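Local coordinates for protein malate dehydrogenase (PDB 4BGV) that probably catalyses the reversible NAD-dependent oxidation of malate to oxaloacetate, a step of the tricarboxylic acid cycle, at residues A127-Y132 and K310-A315; L272-P277 and K303-V308; I103-G108 and Y135-I140; K119-T124 and R144-G149. One frame throughout, in Å; residues are numbered along the deposited sequence. Where two conformers were deposited one is given.

Interaction 1: A127-Y132 and K310-A315; sequences ADIMAY and KNSAIA
Helix-on-helix packing between the two domains of the LDH/MDH fold brings I129 and Y132, on the helix that follows the fifth strand of the NAD-binding Rossmann domain, against N311, S312 and A315 on the long helix 295-321 of the C-terminal domain. The two short helical segments run nearly alongside each other, at 31° with axes 9.7 Å apart, and I129 lies opposite S312. I129 does most of the touching. With CG1 beside its backbone N and CG2 anti to it, the residue spreads both branches over the other helix: CD1 reaches N311 CB at 3.6 Å, while CG2 meets A315 CB at 4.2 Å. The side chains of I129 and N311 cross at about a right angle, and N311 also touches R93, a probable substrate-binding arginine. Cutting I129 back to an alanine would probably open a gap between the helices, leaving N311 CB without the methyl that packs on it and A315 CB with only the Y132 ring across the contact. One turn on, the CG of Y132 stands anti to the backbone N (chi1 -175°), and the ring turns an edge, not a face, to the other helix; A315 CB lies 4.1 Å from CD2, near the ring plane. Its hydroxyl goes past the contact to hydrogen-bond D316, so an edge of the ring and its hydroxyl both meet helix 295-321. No hydrogen bond passes between the two segments; S312 OG bonds back to V308 O within its own helix. That same OG still touches I129 CD1, at 3.5 Å, and S312 O sits at the Y132 ring edge, 3.6 Å from CE2.

Interaction 2: L272-P277 and K303-V308; sequences LFIGVP and KSVESV
Strand 272-277 and helix 303-308 run roughly antiparallel, at 148° with their axes 9.5 Å apart, and I274 faces V308 where the two backbones come nearest. V308 carries the contact by splitting its two methyls between different targets. CG1, anti to the backbone N (chi1 175°), rests against the strand backbone and lies 3.3 Å from F273 O; it also brushes L272 CD1 at 4.4 Å. CG2 turns to I274 instead and meets its CD1 at 3.7 Å. This is helix-on-sheet packing inside the alpha/beta C-terminal domain, where the central strand of the antiparallel sheet formed by 251-259, 272-281 and 284-288 is covered by the long helix 295-321. I274 stretches out from the strand with both torsions extended, which carries CD1 to the helix between V308 and V305, whose CG2 is 4.0 Å away. The I274 and V305 side chains cross at about a right angle, whereas I274 and V308 meet at a slant. From the neighbouring turn of the helix S304 adds its carbonyl oxygen, 4.3 Å from I274 CD1. The F273 ring leads away from helix 303-308 and packs on A131 and Y135 of helix 127-138.

Interaction 3: I103-G108 and Y135-I140; sequences IMKSVG and YKASGI
Van der Waals packing of A137 on the backbone of helix 103-108 makes up most of this contact. A137 CB points at that helix and settles over one turn of it, 3.3 Å from K105 O and 3.9 Å from G108 CA. The K105 side chain passes alongside, with CG 4.2 Å from the same methyl, and its amine goes on to a salt bridge with E109. G108 lets the backbones come as near as 4.5 Å between its CA and that of S138; a beta carbon at this position would collide with A137 CB. Both segments belong to the Rossmann NAD-binding domain, where helices 93-114 and 127-138 pack against each other.

The polar contribution across the pair is a CA-H...O contact, from S138 CA to G108 O at 3.4 Å; the angle at the hydrogen, 124°, is well short of straight. No conventional hydrogen bond crosses between the segments. S138 OG sits between its own N and carbonyl carbon (chi1 71°), which turns it toward the residues just past the helix end, where it accepts from I140 N in an ST turn; it also bonds I134 O.

Small residues and bare backbone thus do the work here, and the fit depends on closeness rather than on directional bonds.

Interaction 4: K119-T124 and R144-G149; sequences KIVVVT and RIIGLG
I120 and V122 hydrogen-bond to R144, I146 and L148 through four backbone bonds, the tight core of a parallel strand pair: I120 N to R144 O, I146 N to I120 O, V122 N to I146 O, and L148 N to V122 O, all 2.8 to 2.9 Å and close to straight. Strands 119-122 and 145-147 are the last two of the six-stranded Rossmann sheet, joined by a beta-alpha-beta crossover through helix 127-138. On the sheet face that carries I120, V122 and I145, V122 CG2 lies beside I145 CG2 at 4.0 Å, and this face packs on helices 127-138 and 93-114. On the other face V121 CG2 meets I146 CG1 at 3.9 Å, with I146 turned so that CG1 stands between its N and carbonyl carbon (chi1 60°).

The two ends are where water enters the contact. At the start, K119 bends twice along its chain and lays CD over one face of the R144 guanidinium, 3.6 Å from NH2. A water accepts from K119 NZ and from R144 NH1, D77 pairs with the lysine in a salt bridge, and R144 NH2 bonds E117 O. With a serine in place of K119, the guanidinium face would probably lose its aliphatic cover and D77 its partner. At the other end, a second water donates to V123 O (2.8 Å) and L148 O (3.2 Å); V123, with T124, is among the residues that probably bind NAD.

Four near-straight bonds probably hold the register of the two strands, while the like charges of K119 and R144 are probably eased by D77 and the shared water.

Following the chain from the N terminus, helix 93-114 comes first, and interaction 3 closes a loop when 135-140 returns to it. Interaction 4 opens within that loop at strand 119-122 and closes after it at 144-149, so the two cross. Interaction 1 opens at 127-132, inside both, and closes only at 310-315, crossing each. Interaction 2, from 272-277 to 303-308, lies wholly within the span of interaction 1. Interactions 3 and 4 tie parts of the Rossmann domain, interaction 2 parts of the C-terminal domain, and interaction 1 joins the two. F273 of interaction 2 also packs on Y135 and I145, bringing it against interactions 3 and 4.

Interaction 1: A127-Y132 and K310-A315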
# COMPACT_ATOMS: atom_id res chain seq x y z
N ALA A 127 26.33 6.40 14.60
CA ALA A 127 25.19 7.19 15.02
C ALA A 127 25.03 7.25 16.54
O ALA A 127 24.38 8.16 17.04
CB ALA A 127 23.90 6.67 14.34
N ASP A 128 25.61 6.31 17.27
CA ASP A 128 25.52 6.45 18.72
C ASP A 128 26.32 7.68 19.17
O ASP A 128 25.79 8.54 19.88
CB ASP A 128 25.93 5.18 19.48
CG ASP A 128 27.13 4.49 18.87
OD1 ASP A 128 27.88 5.14 18.11
OD2 ASP A 128 27.32 3.28 19.17
N ILE A 129 27.55 7.80 18.69
CA ILE A 129 28.38 8.97 19.03
C ILE A 129 27.80 10.25 18.44
O ILE A 129 27.83 11.31 19.08
CB ILE A 129 29.85 8.82 18.55
CG1 ILE A 129 30.38 7.43 18.86
CG2 ILE A 129 30.74 9.92 19.18
CD1 ILE A 129 30.23 7.00 20.34
N MET A 130 27.31 10.19 17.20
CA MET A 130 26.75 11.38 16.56
C MET A 130 25.45 11.83 17.24
O MET A 130 25.19 13.02 17.31
CB MET A 130 26.54 11.17 15.06
CG MET A 130 27.84 10.95 14.29
SD MET A 130 29.12 12.18 14.64
CE MET A 130 30.56 11.14 14.80
N ALA A 131 24.66 10.88 17.75
CA ALA A 131 23.50 11.22 18.57
C ALA A 131 23.94 11.91 19.86
O ALA A 131 23.32 12.87 20.32
CB ALA A 131 22.65 9.97 18.88
N TYR A 132 25.00 11.40 20.47
CA TYR A 132 25.57 12.02 21.66
C TYR A 132 26.00 13.46 21.37
O TYR A 132 25.69 14.37 22.13
CB TYR A 132 26.74 11.17 22.17
CG TYR A 132 27.35 11.64 23.47
CD1 TYR A 132 26.57 11.78 24.63
CD2 TYR A 132 28.69 11.95 23.55
CE1 TYR A 132 27.14 12.21 25.82
CE2 TYR A 132 29.27 12.37 24.73
CZ TYR A 132 28.49 12.50 25.86
OH TYR A 132 29.09 12.93 27.02
N LYS A 310 35.01 5.20 24.67
CA LYS A 310 36.22 5.81 24.13
C LYS A 310 35.88 6.93 23.14
O LYS A 310 36.43 8.03 23.21
CB LYS A 310 37.08 4.75 23.45
CG LYS A 310 38.43 5.24 22.97
CD LYS A 310 38.46 5.42 21.46
CE LYS A 310 38.24 4.10 20.75
NZ LYS A 310 38.14 4.30 19.28
N ASN A 311 34.98 6.63 22.21
CA ASN A 311 34.58 7.62 21.22
C ASN A 311 33.74 8.76 21.81
O ASN A 311 33.80 9.89 21.32
CB ASN A 311 33.83 6.95 20.07
CG ASN A 311 34.74 6.15 19.16
OD1 ASN A 311 35.93 6.45 19.06
ND2 ASN A 311 34.19 5.15 18.47
N SER A 312 32.97 8.45 22.85
CA SER A 312 32.17 9.48 23.50
C SER A 312 33.07 10.45 24.26
O SER A 312 32.78 11.65 24.36
CB SER A 312 31.13 8.86 24.45
OG SER A 312 30.24 8.00 23.74
N ALA A 313 34.17 9.93 24.80
CA ALA A 313 35.15 10.75 25.49
C ALA A 313 35.84 11.69 24.50
O ALA A 313 36.17 12.83 24.83
CB ALA A 313 36.18 9.87 26.19
N ILE A 314 36.05 11.20 23.29
CA ILE A 314 36.59 12.03 22.21
C ILE A 314 35.62 13.17 21.89
O ILE A 314 36.04 14.31 21.69
CB ILE A 314 36.90 11.18 20.96
CG1 ILE A 314 38.08 10.24 21.25
CG2 ILE A 314 37.21 12.07 19.75
CD1 ILE A 314 38.35 9.24 20.15
N ALA A 315 34.32 12.86 21.86
CA ALA A 315 33.30 13.89 21.64
C ALA A 315 33.30 14.94 22.76
O ALA A 315 33.25 16.14 22.49
CB ALA A 315 31.94 13.26 21.48

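Interaction 2: L272-P277 and K303-V308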
# COMPACT_ATOMS: atom_id res chain seq x y z
N LEU A 272 25.44 8.04 28.19
CA LEU A 272 25.94 7.88 26.82
C LEU A 272 24.84 7.27 25.97
O LEU A 272 23.87 6.72 26.52
CB LEU A 272 27.15 6.94 26.80
CG LEU A 272 28.40 7.41 27.53
CD1 LEU A 272 29.55 6.46 27.28
CD2 LEU A 272 28.74 8.82 27.08
N PHE A 273 24.96 7.38 24.65
CA PHE A 273 24.06 6.69 23.71
C PHE A 273 24.67 5.35 23.26
O PHE A 273 25.85 5.29 22.93
CB PHE A 273 23.81 7.54 22.47
CG PHE A 273 22.86 8.69 22.69
CD1 PHE A 273 23.27 9.82 23.38
CD2 PHE A 273 21.58 8.66 22.14
CE1 PHE A 273 22.41 10.91 23.55
CE2 PHE A 273 20.72 9.74 22.31
CZ PHE A 273 21.13 10.86 23.02
N ILE A 274 23.86 4.29 23.25
CA ILE A 274 24.31 3.01 22.71
C ILE A 274 23.09 2.23 22.21
O ILE A 274 21.97 2.47 22.65
CB ILE A 274 25.15 2.21 23.77
CG1 ILE A 274 25.95 1.08 23.11
CG2 ILE A 274 24.26 1.71 24.91
CD1 ILE A 274 27.11 0.57 24.00
N GLY A 275 23.31 1.29 21.28
CA GLY A 275 22.21 0.55 20.67
C GLY A 275 21.52 -0.46 21.58
O GLY A 275 22.12 -1.47 21.96
N VAL A 276 20.27 -0.19 21.93
CA VAL A 276 19.49 -1.07 22.80
C VAL A 276 18.06 -1.15 22.27
O VAL A 276 17.63 -0.27 21.52
CB VAL A 276 19.50 -0.57 24.28
CG1 VAL A 276 20.92 -0.54 24.88
CG2 VAL A 276 18.85 0.80 24.38
N PRO A 277 17.30 -2.20 22.66
CA PRO A 277 15.92 -2.27 22.18
C PRO A 277 15.05 -1.19 22.80
O PRO A 277 15.00 -1.06 24.03
CB PRO A 277 15.42 -3.64 22.66
CG PRO A 277 16.59 -4.34 23.22
CD PRO A 277 17.64 -3.33 23.54
N LYS A 303 32.85 -5.22 25.12
CA LYS A 303 33.74 -4.69 24.10
C LYS A 303 33.11 -3.52 23.36
O LYS A 303 33.76 -2.52 23.09
CB LYS A 303 34.14 -5.80 23.12
CG LYS A 303 35.23 -6.73 23.67
CD LYS A 303 35.36 -8.03 22.88
CE LYS A 303 35.24 -7.82 21.38
NZ LYS A 303 33.86 -8.10 20.89
N SER A 304 31.82 -3.65 23.05
CA SER A 304 31.08 -2.58 22.39
C SER A 304 31.02 -1.36 23.30
O SER A 304 31.20 -0.22 22.85
CB SER A 304 29.67 -3.03 22.02
OG SER A 304 29.69 -4.15 21.15
N VAL A 305 30.77 -1.60 24.58
CA VAL A 305 30.70 -0.55 25.59
C VAL A 305 32.00 0.26 25.65
O VAL A 305 31.96 1.49 25.64
CB VAL A 305 30.34 -1.13 26.98
CG1 VAL A 305 30.79 -0.19 28.10
CG2 VAL A 305 28.83 -1.40 27.06
N GLU A 306 33.14 -0.43 25.67
CA GLU A 306 34.44 0.24 25.71
C GLU A 306 34.65 1.14 24.48
O GLU A 306 35.15 2.26 24.60
CB GLU A 306 35.57 -0.78 25.86
CG GLU A 306 36.75 -0.59 24.91
CD GLU A 306 37.06 -1.86 24.12
OE1 GLU A 306 37.82 -2.71 24.63
OE2 GLU A 306 36.54 -2.00 22.98
N SER A 307 34.22 0.67 23.32
CA SER A 307 34.34 1.43 22.08
C SER A 307 33.52 2.72 22.15
O SER A 307 34.01 3.80 21.80
CB SER A 307 33.88 0.57 20.90
OG SER A 307 33.71 1.35 19.74
N VAL A 308 32.28 2.61 22.61
CA VAL A 308 31.41 3.77 22.77
C VAL A 308 31.95 4.74 23.83
O VAL A 308 31.96 5.96 23.61
CB VAL A 308 29.96 3.34 23.10
CG1 VAL A 308 29.08 4.55 23.38
CG2 VAL A 308 29.40 2.54 21.94

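Interaction 3: I103-G108 and Y135-I140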
# COMPACT_ATOMS: atom_id res chain seq x y z
N ILE A 103 30.40 18.63 12.59
CA ILE A 103 29.20 18.82 11.79
C ILE A 103 27.94 18.66 12.66
O ILE A 103 27.01 19.47 12.57
CB ILE A 103 29.17 17.85 10.58
CG1 ILE A 103 30.31 18.18 9.62
CG2 ILE A 103 27.84 17.93 9.85
CD1 ILE A 103 30.55 17.12 8.56
N MET A 104 27.94 17.67 13.54
CA MET A 104 26.80 17.46 14.44
C MET A 104 26.65 18.64 15.39
O MET A 104 25.53 19.03 15.71
CB MET A 104 26.95 16.16 15.25
CG MET A 104 26.97 14.87 14.43
SD MET A 104 25.48 14.59 13.44
CE MET A 104 26.03 15.20 11.86
N LYS A 105 27.77 19.19 15.84
CA LYS A 105 27.73 20.34 16.74
C LYS A 105 27.01 21.52 16.08
O LYS A 105 26.09 22.09 16.67
CB LYS A 105 29.14 20.73 17.24
CG LYS A 105 29.14 21.85 18.28
CD LYS A 105 30.49 21.98 19.01
CE LYS A 105 30.45 23.07 20.09
NZ LYS A 105 30.24 24.44 19.51
N SER A 106 27.39 21.85 14.85
CA SER A 106 26.75 22.97 14.17
C SER A 106 25.31 22.65 13.77
O SER A 106 24.44 23.52 13.85
CB SER A 106 27.57 23.44 12.96
OG SER A 106 27.53 22.50 11.92
N VAL A 107 25.05 21.42 13.34
CA VAL A 107 23.68 21.00 13.05
C VAL A 107 22.81 21.08 14.31
O VAL A 107 21.69 21.61 14.26
CB VAL A 107 23.59 19.60 12.41
CG1 VAL A 107 22.17 19.06 12.48
CG2 VAL A 107 24.06 19.65 10.95
N GLY A 108 23.32 20.58 15.43
CA GLY A 108 22.58 20.60 16.68
C GLY A 108 22.31 22.01 17.17
O GLY A 108 21.25 22.29 17.75
N TYR A 135 22.98 15.67 21.02
CA TYR A 135 22.48 15.92 22.36
C TYR A 135 23.27 17.05 23.03
O TYR A 135 22.71 18.00 23.55
CB TYR A 135 22.57 14.63 23.20
CG TYR A 135 22.28 14.85 24.67
CD1 TYR A 135 21.12 15.50 25.07
CD2 TYR A 135 23.15 14.39 25.65
CE1 TYR A 135 20.84 15.70 26.41
CE2 TYR A 135 22.87 14.58 27.00
CZ TYR A 135 21.71 15.24 27.37
OH TYR A 135 21.41 15.44 28.70
N LYS A 136 24.60 16.95 22.99
CA LYS A 136 25.44 17.97 23.61
C LYS A 136 25.26 19.36 22.97
O LYS A 136 25.32 20.38 23.66
CB LYS A 136 26.91 17.55 23.58
CG LYS A 136 27.22 16.35 24.47
CD LYS A 136 28.68 15.93 24.33
CE LYS A 136 29.63 16.98 24.89
NZ LYS A 136 29.75 16.87 26.38
N ALA A 137 25.01 19.39 21.67
CA ALA A 137 24.92 20.67 20.95
C ALA A 137 23.54 21.30 21.04
O ALA A 137 23.42 22.52 21.08
CB ALA A 137 25.32 20.48 19.48
N SER A 138 22.49 20.48 21.04
CA SER A 138 21.13 20.98 20.91
C SER A 138 20.44 21.22 22.26
O SER A 138 19.54 22.03 22.33
CB SER A 138 20.26 20.03 20.08
OG SER A 138 19.99 18.83 20.78
N GLY A 139 20.84 20.47 23.29
CA GLY A 139 20.20 20.58 24.60
C GLY A 139 18.82 19.94 24.67
O GLY A 139 18.08 20.08 25.65
N ILE A 140 18.46 19.22 23.61
CA ILE A 140 17.17 18.54 23.55
C ILE A 140 17.14 17.43 24.60
O ILE A 140 18.16 16.78 24.85
CB ILE A 140 16.93 18.00 22.12
CG1 ILE A 140 16.54 19.16 21.20
CG2 ILE A 140 15.87 16.89 22.09
CD1 ILE A 140 16.49 18.80 19.73

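Interaction 4: K119-T124 and R144-G149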
# COMPACT_ATOMS: atom_id res chain seq x y z
N LYS A 119 11.68 15.85 17.60
CA LYS A 119 12.39 14.60 17.88
C LYS A 119 13.45 14.42 16.79
O LYS A 119 13.22 14.77 15.63
CB LYS A 119 11.44 13.41 17.91
CG LYS A 119 10.70 13.16 19.24
CD LYS A 119 9.58 14.16 19.49
CE LYS A 119 8.44 14.01 18.47
NZ LYS A 119 7.20 14.79 18.85
N ILE A 120 14.61 13.87 17.15
CA ILE A 120 15.70 13.77 16.19
C ILE A 120 16.05 12.32 15.92
O ILE A 120 16.19 11.53 16.85
CB ILE A 120 16.97 14.50 16.69
CG1 ILE A 120 16.60 15.83 17.36
CG2 ILE A 120 17.99 14.67 15.54
CD1 ILE A 120 15.89 16.83 16.42
N VAL A 121 16.20 11.97 14.64
CA VAL A 121 16.73 10.66 14.23
C VAL A 121 18.07 10.90 13.56
O VAL A 121 18.15 11.48 12.47
CB VAL A 121 15.77 9.92 13.26
CG1 VAL A 121 16.44 8.67 12.70
CG2 VAL A 121 14.46 9.55 13.99
N VAL A 122 19.14 10.46 14.23
CA VAL A 122 20.50 10.72 13.76
C VAL A 122 21.02 9.52 12.98
O VAL A 122 20.97 8.40 13.47
CB VAL A 122 21.44 11.04 14.95
CG1 VAL A 122 22.84 11.40 14.45
CG2 VAL A 122 20.87 12.19 15.77
N VAL A 123 21.52 9.78 11.77
CA VAL A 123 21.94 8.72 10.85
C VAL A 123 23.45 8.68 10.64
O VAL A 123 24.03 7.61 10.47
CB VAL A 123 21.28 8.93 9.47
CG1 VAL A 123 21.85 7.96 8.41
CG2 VAL A 123 19.75 8.82 9.59
N THR A 124 24.07 9.85 10.64
CA THR A 124 25.52 9.97 10.47
C THR A 124 26.30 8.95 11.33
O THR A 124 26.12 8.88 12.55
CB THR A 124 25.96 11.41 10.81
OG1 THR A 124 25.12 12.35 10.11
CG2 THR A 124 27.41 11.66 10.41
N ARG A 144 14.46 12.24 23.35
CA ARG A 144 13.88 12.69 22.08
C ARG A 144 14.85 12.54 20.92
O ARG A 144 14.56 12.96 19.79
CB ARG A 144 13.36 14.14 22.19
CG ARG A 144 12.28 14.26 23.25
CD ARG A 144 12.00 15.69 23.68
NE ARG A 144 11.18 16.42 22.72
CZ ARG A 144 9.86 16.31 22.61
NH1 ARG A 144 9.20 15.47 23.40
NH2 ARG A 144 9.20 17.03 21.70
N ILE A 145 15.99 11.90 21.20
CA ILE A 145 17.02 11.68 20.19
C ILE A 145 17.30 10.18 20.08
O ILE A 145 17.57 9.52 21.09
CB ILE A 145 18.34 12.40 20.59
CG1 ILE A 145 18.09 13.90 20.80
CG2 ILE A 145 19.40 12.20 19.52
CD1 ILE A 145 19.25 14.64 21.51
N ILE A 146 17.22 9.65 18.86
CA ILE A 146 17.60 8.25 18.63
C ILE A 146 18.52 8.12 17.42
O ILE A 146 18.44 8.92 16.50
CB ILE A 146 16.36 7.32 18.47
CG1 ILE A 146 15.50 7.75 17.28
CG2 ILE A 146 15.51 7.35 19.74
CD1 ILE A 146 14.25 6.85 17.09
N GLY A 147 19.40 7.11 17.44
CA GLY A 147 20.35 6.90 16.36
C GLY A 147 20.07 5.63 15.56
O GLY A 147 19.71 4.60 16.12
N LEU A 148 20.24 5.71 14.24
CA LEU A 148 20.10 4.54 13.38
C LEU A 148 21.19 3.53 13.70
O LEU A 148 22.35 3.87 13.75
CB LEU A 148 20.22 4.93 11.90
CG LEU A 148 20.31 3.72 10.97
CD1 LEU A 148 18.98 2.96 10.89
CD2 LEU A 148 20.81 4.15 9.56
N GLY A 149 20.80 2.28 13.92
CA GLY A 149 21.78 1.24 14.10
C GLY A 149 21.13 -0.09 13.80
O GLY A 149 21.21 -0.60 12.67
O HOH W 1 6.72 15.19 21.76
O HOH W 2 23.81 4.93 11.15